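Local coordinates for putative serine phosphatase (PDB 6K4E), which is probably a metal-dependent PP2C-type protein phosphatase, acting in the threonine phosphorylation pathway that controls biofilm formation in Pseudomonas aeruginosa, at residues G230-L235 with I295-F300; L78-F83 with P268-A273. All blocks are in the same frame, centred on the assembly; numbering follows the deposited sequence.

Interaction 1: residues G230-L235 with I295-F300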
ATOM      1  N   GLY B 230     -13.732   4.468 -34.621  1.00 53.70           N
ATOM      2  CA  GLY B 230     -14.741   3.410 -34.673  1.00 52.54           C
ATOM      3  C   GLY B 230     -14.312   2.127 -33.984  1.00 52.21           C
ATOM      4  O   GLY B 230     -14.970   1.092 -34.115  1.00 52.58           O
ATOM      5  N   TRP B 231     -13.219   2.211 -33.207  1.00 45.23           N
ATOM      6  CA  TRP B 231     -12.648   1.100 -32.453  1.00 42.26           C
ATOM      7  C   TRP B 231     -12.812   1.275 -30.968  1.00 45.48           C
ATOM      8  O   TRP B 231     -12.526   2.346 -30.417  1.00 46.11           O
ATOM      9  CB  TRP B 231     -11.144   0.906 -32.818  1.00 39.42           C
ATOM     10  CG  TRP B 231     -10.943   0.294 -34.169  1.00 39.36           C
ATOM     11  CD1 TRP B 231     -11.076   0.912 -35.380  1.00 42.49           C
ATOM     12  CD2 TRP B 231     -10.635  -1.075 -34.443  1.00 39.51           C
ATOM     13  NE1 TRP B 231     -10.857   0.014 -36.393  1.00 42.20           N
ATOM     14  CE2 TRP B 231     -10.572  -1.215 -35.846  1.00 43.38           C
ATOM     15  CE3 TRP B 231     -10.400  -2.212 -33.630  1.00 40.63           C
ATOM     16  CZ2 TRP B 231     -10.285  -2.442 -36.457  1.00 43.77           C
ATOM     17  CZ3 TRP B 231     -10.122  -3.429 -34.235  1.00 42.04           C
ATOM     18  CH2 TRP B 231     -10.069  -3.539 -35.631  1.00 43.77           C
ATOM     19  N   THR B 232     -13.240   0.193 -30.302  1.00 41.48           N
ATOM     20  CA  THR B 232     -13.372   0.147 -28.842  1.00 38.84           C
ATOM     21  C   THR B 232     -12.259  -0.770 -28.358  1.00 41.73           C
ATOM     22  O   THR B 232     -11.996  -1.793 -28.989  1.00 39.97           O
ATOM     23  CB  THR B 232     -14.794  -0.286 -28.391  1.00 39.91           C
ATOM     24  OG1 THR B 232     -15.754   0.509 -29.077  1.00 42.32           O
ATOM     25  CG2 THR B 232     -15.008  -0.083 -26.910  1.00 39.33           C
ATOM     26  N   PHE B 233     -11.570  -0.360 -27.294  1.00 36.89           N
ATOM     27  CA  PHE B 233     -10.445  -1.073 -26.705  1.00 35.39           C
ATOM     28  C   PHE B 233     -10.857  -1.578 -25.352  1.00 39.29           C
ATOM     29  O   PHE B 233     -11.757  -1.001 -24.741  1.00 36.88           O
ATOM     30  CB  PHE B 233      -9.194  -0.172 -26.605  1.00 36.06           C
ATOM     31  CG  PHE B 233      -8.675   0.288 -27.948  1.00 37.22           C
ATOM     32  CD1 PHE B 233      -9.174   1.439 -28.546  1.00 40.28           C
ATOM     33  CD2 PHE B 233      -7.750  -0.474 -28.653  1.00 39.83           C
ATOM     34  CE1 PHE B 233      -8.742   1.832 -29.810  1.00 41.90           C
ATOM     35  CE2 PHE B 233      -7.319  -0.078 -29.926  1.00 43.33           C
ATOM     36  CZ  PHE B 233      -7.808   1.083 -30.484  1.00 41.31           C
ATOM     37  N   TYR B 234     -10.283  -2.727 -24.933  1.00 35.05           N
ATOM     38  CA  TYR B 234     -10.683  -3.382 -23.701  1.00 34.01           C
ATOM     39  C   TYR B 234      -9.495  -3.933 -23.006  1.00 38.31           C
ATOM     40  O   TYR B 234      -8.730  -4.697 -23.586  1.00 36.95           O
ATOM     41  CB  TYR B 234     -11.650  -4.552 -23.975  1.00 35.48           C
ATOM     42  CG  TYR B 234     -12.858  -4.181 -24.789  1.00 33.61           C
ATOM     43  CD1 TYR B 234     -12.815  -4.198 -26.182  1.00 33.63           C
ATOM     44  CD2 TYR B 234     -14.057  -3.816 -24.170  1.00 33.42           C
ATOM     45  CE1 TYR B 234     -13.936  -3.864 -26.939  1.00 31.20           C
ATOM     46  CE2 TYR B 234     -15.167  -3.435 -24.920  1.00 33.55           C
ATOM     47  CZ  TYR B 234     -15.104  -3.491 -26.299  1.00 37.44           C
ATOM     48  OH  TYR B 234     -16.189  -3.137 -27.028  1.00 44.95           O
ATOM     49  N   LEU B 235      -9.365  -3.569 -21.733  1.00 37.73           N
ATOM     50  CA  LEU B 235      -8.297  -4.021 -20.865  1.00 38.08           C
ATOM     51  C   LEU B 235      -8.975  -4.769 -19.753  1.00 38.99           C
ATOM     52  O   LEU B 235      -9.624  -4.150 -18.929  1.00 38.24           O
ATOM     53  CB  LEU B 235      -7.508  -2.811 -20.317  1.00 38.54           C
ATOM     54  CG  LEU B 235      -6.459  -2.227 -21.259  1.00 44.82           C
ATOM     55  CD1 LEU B 235      -5.911  -0.904 -20.715  1.00 46.36           C
ATOM     56  CD2 LEU B 235      -5.297  -3.208 -21.499  1.00 44.75           C
ATOM     57  N   ILE B 295     -12.683  -4.701 -15.901  1.00 38.87           N
ATOM     58  CA  ILE B 295     -12.700  -4.428 -17.322  1.00 37.93           C
ATOM     59  C   ILE B 295     -12.678  -2.909 -17.459  1.00 40.03           C
ATOM     60  O   ILE B 295     -13.606  -2.245 -17.030  1.00 38.31           O
ATOM     61  CB  ILE B 295     -13.858  -5.070 -18.147  1.00 39.61           C
ATOM     62  CG1 ILE B 295     -13.889  -6.590 -18.002  1.00 39.38           C
ATOM     63  CG2 ILE B 295     -13.770  -4.637 -19.636  1.00 37.78           C
ATOM     64  CD1 ILE B 295     -14.942  -7.260 -18.962  1.00 48.59           C
ATOM     65  N   LEU B 296     -11.622  -2.380 -18.066  1.00 36.92           N
ATOM     66  CA  LEU B 296     -11.509  -0.964 -18.359  1.00 38.58           C
ATOM     67  C   LEU B 296     -11.536  -0.822 -19.866  1.00 42.07           C
ATOM     68  O   LEU B 296     -10.715  -1.408 -20.578  1.00 40.10           O
ATOM     69  CB  LEU B 296     -10.242  -0.346 -17.729  1.00 39.56           C
ATOM     70  CG  LEU B 296     -10.066   1.179 -17.814  1.00 44.89           C
ATOM     71  CD1 LEU B 296     -11.375   1.933 -17.574  1.00 45.50           C
ATOM     72  CD2 LEU B 296      -8.960   1.642 -16.895  1.00 42.27           C
ATOM     73  N   SER B 297     -12.569  -0.128 -20.354  1.00 38.35           N
ATOM     74  CA  SER B 297     -12.758   0.051 -21.775  1.00 37.21           C
ATOM     75  C   SER B 297     -12.688   1.498 -22.102  1.00 39.12           C
ATOM     76  O   SER B 297     -13.039   2.317 -21.270  1.00 39.97           O
ATOM     77  CB  SER B 297     -14.085  -0.551 -22.224  1.00 39.31           C
ATOM     78  OG  SER B 297     -14.329  -0.370 -23.610  1.00 40.22           O
ATOM     79  N   PHE B 298     -12.197   1.801 -23.308  1.00 36.05           N
ATOM     80  CA  PHE B 298     -11.997   3.139 -23.868  1.00 34.83           C
ATOM     81  C   PHE B 298     -12.149   3.107 -25.377  1.00 38.70           C
ATOM     82  O   PHE B 298     -11.914   2.081 -25.998  1.00 34.98           O
ATOM     83  CB  PHE B 298     -10.641   3.711 -23.445  1.00 34.82           C
ATOM     84  CG  PHE B 298      -9.415   2.913 -23.831  1.00 33.87           C
ATOM     85  CD1 PHE B 298      -9.011   1.811 -23.081  1.00 33.24           C
ATOM     86  CD2 PHE B 298      -8.632   3.296 -24.904  1.00 33.84           C
ATOM     87  CE1 PHE B 298      -7.850   1.090 -23.424  1.00 32.61           C
ATOM     88  CE2 PHE B 298      -7.482   2.571 -25.244  1.00 36.00           C
ATOM     89  CZ  PHE B 298      -7.086   1.480 -24.496  1.00 31.78           C
ATOM     90  N   ARG B 299     -12.613   4.202 -25.969  1.00 39.88           N
ATOM     91  CA  ARG B 299     -12.866   4.225 -27.398  1.00 41.84           C
ATOM     92  C   ARG B 299     -12.272   5.460 -28.056  1.00 50.36           C
ATOM     93  O   ARG B 299     -12.303   6.541 -27.467  1.00 49.27           O
ATOM     94  CB  ARG B 299     -14.389   4.141 -27.636  1.00 42.94           C
ATOM     95  CG  ARG B 299     -14.828   4.353 -29.071  1.00 46.47           C
ATOM     96  CD  ARG B 299     -16.249   3.944 -29.258  1.00 53.19           C
ATOM     97  NE  ARG B 299     -16.779   4.423 -30.531  1.00 59.87           N
ATOM     98  CZ  ARG B 299     -17.087   3.643 -31.559  1.00 68.98           C
ATOM     99  NH1 ARG B 299     -16.896   2.329 -31.485  1.00 57.39           N
ATOM    100  NH2 ARG B 299     -17.583   4.166 -32.671  1.00 49.71           N
ATOM    101  N   PHE B 300     -11.730   5.291 -29.282  1.00 50.30           N
ATOM    102  CA  PHE B 300     -11.216   6.406 -30.065  1.00 51.62           C
ATOM    103  C   PHE B 300     -12.229   6.790 -31.129  1.00 55.91           C
ATOM    104  O   PHE B 300     -12.722   5.931 -31.858  1.00 55.52           O
ATOM    105  CB  PHE B 300      -9.806   6.159 -30.658  1.00 53.76           C
ATOM    106  CG  PHE B 300      -9.247   7.410 -31.314  1.00 55.83           C
ATOM    107  CD1 PHE B 300      -8.835   8.498 -30.544  1.00 58.46           C
ATOM    108  CD2 PHE B 300      -9.214   7.532 -32.703  1.00 57.12           C
ATOM    109  CE1 PHE B 300      -8.383   9.674 -31.150  1.00 60.58           C
ATOM    110  CE2 PHE B 300      -8.764   8.709 -33.307  1.00 60.72           C
ATOM    111  CZ  PHE B 300      -8.348   9.772 -32.529  1.00 59.47           C
TER

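Interaction 2: residues L78-F83 with P268-A273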
ATOM      1  N   LEU B  78     -12.985  11.357 -20.215  1.00 41.44           N
ATOM      2  CA  LEU B  78     -13.426  10.445 -21.276  1.00 40.87           C
ATOM      3  C   LEU B  78     -14.965  10.377 -21.416  1.00 46.62           C
ATOM      4  O   LEU B  78     -15.464  10.091 -22.502  1.00 44.65           O
ATOM      5  CB  LEU B  78     -12.836   9.046 -21.092  1.00 39.73           C
ATOM      6  CG  LEU B  78     -11.317   8.908 -21.320  1.00 43.68           C
ATOM      7  CD1 LEU B  78     -10.892   7.465 -21.241  1.00 41.62           C
ATOM      8  CD2 LEU B  78     -10.897   9.506 -22.658  1.00 46.69           C
ATOM      9  N   GLY B  79     -15.690  10.675 -20.334  1.00 45.39           N
ATOM     10  CA  GLY B  79     -17.142  10.634 -20.333  1.00 46.39           C
ATOM     11  C   GLY B  79     -17.630   9.277 -20.768  1.00 50.17           C
ATOM     12  O   GLY B  79     -17.182   8.255 -20.235  1.00 48.76           O
ATOM     13  N   GLU B  80     -18.482   9.264 -21.784  1.00 45.84           N
ATOM     14  CA  GLU B  80     -19.026   8.027 -22.334  1.00 45.46           C
ATOM     15  C   GLU B  80     -18.086   7.341 -23.328  1.00 48.51           C
ATOM     16  O   GLU B  80     -18.461   6.330 -23.905  1.00 48.78           O
ATOM     17  CB  GLU B  80     -20.429   8.245 -22.932  1.00 47.58           C
ATOM     18  CG  GLU B  80     -21.470   8.565 -21.868  1.00 56.35           C
ATOM     19  CD  GLU B  80     -22.930   8.475 -22.266  1.00 71.56           C
ATOM     20  OE1 GLU B  80     -23.219   8.217 -23.455  1.00 70.48           O
ATOM     21  OE2 GLU B  80     -23.793   8.646 -21.376  1.00 66.25           O
ATOM     22  N   HIS B  81     -16.846   7.821 -23.460  1.00 43.94           N
ATOM     23  CA  HIS B  81     -15.873   7.155 -24.308  1.00 42.50           C
ATOM     24  C   HIS B  81     -14.980   6.252 -23.460  1.00 43.59           C
ATOM     25  O   HIS B  81     -13.828   5.978 -23.808  1.00 40.46           O
ATOM     26  CB  HIS B  81     -15.121   8.150 -25.185  1.00 44.50           C
ATOM     27  CG  HIS B  81     -15.873   8.476 -26.431  1.00 48.95           C
ATOM     28  ND1 HIS B  81     -15.436   8.039 -27.674  1.00 51.07           N
ATOM     29  CD2 HIS B  81     -17.048   9.133 -26.584  1.00 52.02           C
ATOM     30  CE1 HIS B  81     -16.338   8.471 -28.541  1.00 51.69           C
ATOM     31  NE2 HIS B  81     -17.329   9.132 -27.935  1.00 52.50           N
ATOM     32  N   HIS B  82     -15.546   5.809 -22.304  1.00 39.27           N
ATOM     33  CA  HIS B  82     -14.960   4.832 -21.402  1.00 37.56           C
ATOM     34  C   HIS B  82     -16.060   4.136 -20.620  1.00 39.29           C
ATOM     35  O   HIS B  82     -17.159   4.677 -20.494  1.00 36.94           O
ATOM     36  CB  HIS B  82     -13.932   5.483 -20.426  1.00 37.57           C
ATOM     37  CG  HIS B  82     -14.447   5.709 -19.040  1.00 39.59           C
ATOM     38  ND1 HIS B  82     -15.332   6.749 -18.757  1.00 41.11           N
ATOM     39  CD2 HIS B  82     -14.210   5.008 -17.902  1.00 39.15           C
ATOM     40  CE1 HIS B  82     -15.628   6.624 -17.472  1.00 39.38           C
ATOM     41  NE2 HIS B  82     -14.981   5.591 -16.912  1.00 38.76           N
ATOM     42  N   PHE B  83     -15.726   2.973 -20.018  1.00 35.03           N
ATOM     43  CA  PHE B  83     -16.567   2.290 -19.045  1.00 34.82           C
ATOM     44  C   PHE B  83     -15.672   1.514 -18.108  1.00 40.61           C
ATOM     45  O   PHE B  83     -14.567   1.137 -18.494  1.00 39.83           O
ATOM     46  CB  PHE B  83     -17.698   1.447 -19.648  1.00 36.83           C
ATOM     47  CG  PHE B  83     -17.357   0.077 -20.198  1.00 38.88           C
ATOM     48  CD1 PHE B  83     -16.979  -0.964 -19.340  1.00 41.57           C
ATOM     49  CD2 PHE B  83     -17.549  -0.213 -21.546  1.00 40.22           C
ATOM     50  CE1 PHE B  83     -16.713  -2.232 -19.838  1.00 43.16           C
ATOM     51  CE2 PHE B  83     -17.306  -1.492 -22.039  1.00 42.43           C
ATOM     52  CZ  PHE B  83     -16.887  -2.491 -21.185  1.00 40.70           C
ATOM     53  N   PRO B 268     -22.946   2.145 -27.603  1.00 39.69           N
ATOM     54  CA  PRO B 268     -22.479   3.112 -26.585  1.00 38.72           C
ATOM     55  C   PRO B 268     -21.889   2.350 -25.398  1.00 46.01           C
ATOM     56  O   PRO B 268     -22.449   1.334 -24.997  1.00 45.68           O
ATOM     57  CB  PRO B 268     -23.758   3.849 -26.209  1.00 40.38           C
ATOM     58  CG  PRO B 268     -24.609   3.753 -27.467  1.00 44.86           C
ATOM     59  CD  PRO B 268     -24.378   2.364 -27.931  1.00 40.19           C
ATOM     60  N   LEU B 269     -20.723   2.801 -24.875  1.00 45.49           N
ATOM     61  CA  LEU B 269     -19.986   2.125 -23.798  1.00 44.78           C
ATOM     62  C   LEU B 269     -20.806   1.960 -22.500  1.00 47.13           C
ATOM     63  O   LEU B 269     -20.706   0.881 -21.901  1.00 45.77           O
ATOM     64  CB  LEU B 269     -18.612   2.762 -23.549  1.00 44.75           C
ATOM     65  CG  LEU B 269     -17.492   2.208 -24.451  1.00 48.75           C
ATOM     66  CD1 LEU B 269     -17.602   2.728 -25.876  1.00 49.21           C
ATOM     67  CD2 LEU B 269     -16.134   2.534 -23.916  1.00 48.85           C
ATOM     68  N   PRO B 270     -21.711   2.895 -22.099  1.00 43.91           N
ATOM     69  CA  PRO B 270     -22.547   2.631 -20.908  1.00 43.17           C
ATOM     70  C   PRO B 270     -23.466   1.423 -21.140  1.00 41.74           C
ATOM     71  O   PRO B 270     -23.720   0.680 -20.200  1.00 38.35           O
ATOM     72  CB  PRO B 270     -23.370   3.908 -20.756  1.00 45.73           C
ATOM     73  CG  PRO B 270     -22.584   4.935 -21.441  1.00 50.75           C
ATOM     74  CD  PRO B 270     -22.005   4.234 -22.633  1.00 46.20           C
ATOM     75  N   GLU B 271     -23.893   1.191 -22.406  1.00 37.88           N
ATOM     76  CA  GLU B 271     -24.717   0.041 -22.759  1.00 37.56           C
ATOM     77  C   GLU B 271     -23.915  -1.242 -22.789  1.00 41.78           C
ATOM     78  O   GLU B 271     -24.440  -2.285 -22.381  1.00 42.50           O
ATOM     79  CB  GLU B 271     -25.469   0.283 -24.063  1.00 39.77           C
ATOM     80  CG  GLU B 271     -26.436   1.459 -23.974  1.00 43.95           C
ATOM     81  CD  GLU B 271     -27.042   1.871 -25.308  1.00 59.95           C
ATOM     82  OE1 GLU B 271     -27.035   1.051 -26.254  1.00 62.50           O
ATOM     83  OE2 GLU B 271     -27.562   3.004 -25.399  1.00 45.66           O
ATOM     84  N   GLN B 272     -22.637  -1.174 -23.271  1.00 36.72           N
ATOM     85  CA  GLN B 272     -21.728  -2.318 -23.324  1.00 35.46           C
ATOM     86  C   GLN B 272     -21.459  -2.834 -21.939  1.00 41.04           C
ATOM     87  O   GLN B 272     -21.604  -4.020 -21.705  1.00 41.53           O
ATOM     88  CB  GLN B 272     -20.411  -1.953 -23.999  1.00 36.06           C
ATOM     89  CG  GLN B 272     -20.533  -1.596 -25.473  1.00 29.84           C
ATOM     90  CD  GLN B 272     -19.141  -1.576 -26.072  1.00 45.28           C
ATOM     91  OE1 GLN B 272     -18.305  -2.416 -25.747  1.00 39.73           O
ATOM     92  NE2 GLN B 272     -18.863  -0.629 -26.951  1.00 37.09           N
ATOM     93  N   ALA B 273     -21.111  -1.931 -20.999  1.00 42.14           N
ATOM     94  CA  ALA B 273     -20.859  -2.221 -19.586  1.00 42.14           C
ATOM     95  C   ALA B 273     -22.004  -3.003 -19.001  1.00 42.71           C
ATOM     96  O   ALA B 273     -21.762  -4.079 -18.476  1.00 42.97           O
ATOM     97  CB  ALA B 273     -20.676  -0.929 -18.812  1.00 43.17           C
TER
HETATM   98  O   HOH W   1     -20.418   5.634 -25.611  1.00 48.09           O

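Interaction 1: residues G230-L235 with I295-F300
Phe233 and Phe298 form a hydrogen-bonded pair between antiparallel strands 231-236 and 293-300, neighbours in one sheet of the PP2C beta sandwich. Phe233 N gives a nearly straight bond to Phe298 O at 2.8 Å. Leu235 and Leu296 repeat the pattern, Leu296 N meeting Leu235 O at 2.8 Å with an N-H...O angle of 174°. Phe233 O has two donors: Ser297 OG lies 2.9 Å from it, nearly in line with the carbonyl, while Phe298 N comes from well above the carbonyl plane. With OG anti to the backbone N (chi1 179°), the Ser297 hydroxyl reaches the carbonyl of the neighbouring strand.

On the face carrying Phe233, Leu235 and Phe298, the Phe298 ring swings across to the other strand, its CG lodged between backbone N and carbonyl carbon (chi1 59°). This brings one ring face over Phe233 CB, 3.5 Å from the ring centroid. The two rings are nearly parallel, yet slid so far apart that they barely overlap. Leu235 CD1 packs against Phe298 CE1 at 3.9 Å.

The other face is more polar. The extended Arg299 chain passes Thr232 and sends NH1 to Thr232 OG1 at 3.2 Å, with the hydroxyl oxygen in the guanidinium plane; Gly230 CA lies over a face of that group. Thr232 OG1 also bonds to Ala265 O.

In the sheet, strand 293-300 lies between strands 82-87 and 231-236. Leu296 and Phe298 pack on strand 105-113 of the other sheet, whereas Thr232, Ser297 and Arg299 touch helix 269-284 across the opposite face.

Interaction 2: residues L78-F83 with P268-A273
Phe83 packs on the start of helix 269-284, where its ring touches Leu269, Gln272 and Ala273. Ala273 CB sits over one ring face, 4.0 Å from the centroid, in a CH-pi contact. Leu269 CB meets the ring edge at Phe83 CD2, 3.7 Å away, and Gln272 CB approaches Phe83 CE2 at the same distance. The phenyl group is directed there by a chi1 of 79°, which sets CG between the backbone N and the carbonyl carbon.

Leu269 has a second role: its CD2 lies 3.6 Å from His82 CA, so the side chain fits against the backbone entering the strand. Farther out, the CG of Pro270 rests on the carboxylate end of Glu80 at the exposed margin.

No direct hydrogen bond joins the segments; a water bridges them instead, donating to Glu80 O at 2.7 Å and accepting from Leu269 N at 2.9 Å. It thereby occupies a backbone N-H of the first helical turn. On the strand side, His82 ND1 bonds to Gly79 O at 2.8 Å, tying the histidine back to the turn that follows helix 71-77. Gln272 OE1 is held by Tyr234 OH and its NE2 by Gln267 O, while the Phe276 ring meets Phe83 steeply from the next turn. This is helix-on-sheet packing, the outer layer of the alpha-beta-beta-alpha sandwich of PP2C phosphatases, with the start of a helix seated on an edge strand.

The centres of interactions 1 and 2 lie about 9 Å apart, and both involve the same antiparallel sheet: strands 82-87, 293-300 and 231-236 run side by side in it, and helix 269-284 packs on the same face of them. Along the chain the segments alternate, 78-83, 230-235, 268-273, 295-300, and helix 269-284 is followed in the chain by strand 293-300, which lies between strands 82-87 and 231-236. Besides the tyrosine-glutamine bond, the contacts are joined by Ser297 N to Phe83 O at 3.0 Å, a probable hydrogen bond. Interaction 1 pairs strands within the sheet, while interaction 2 adds the helical layer, bringing sequence-distant parts of the phosphatase domain together.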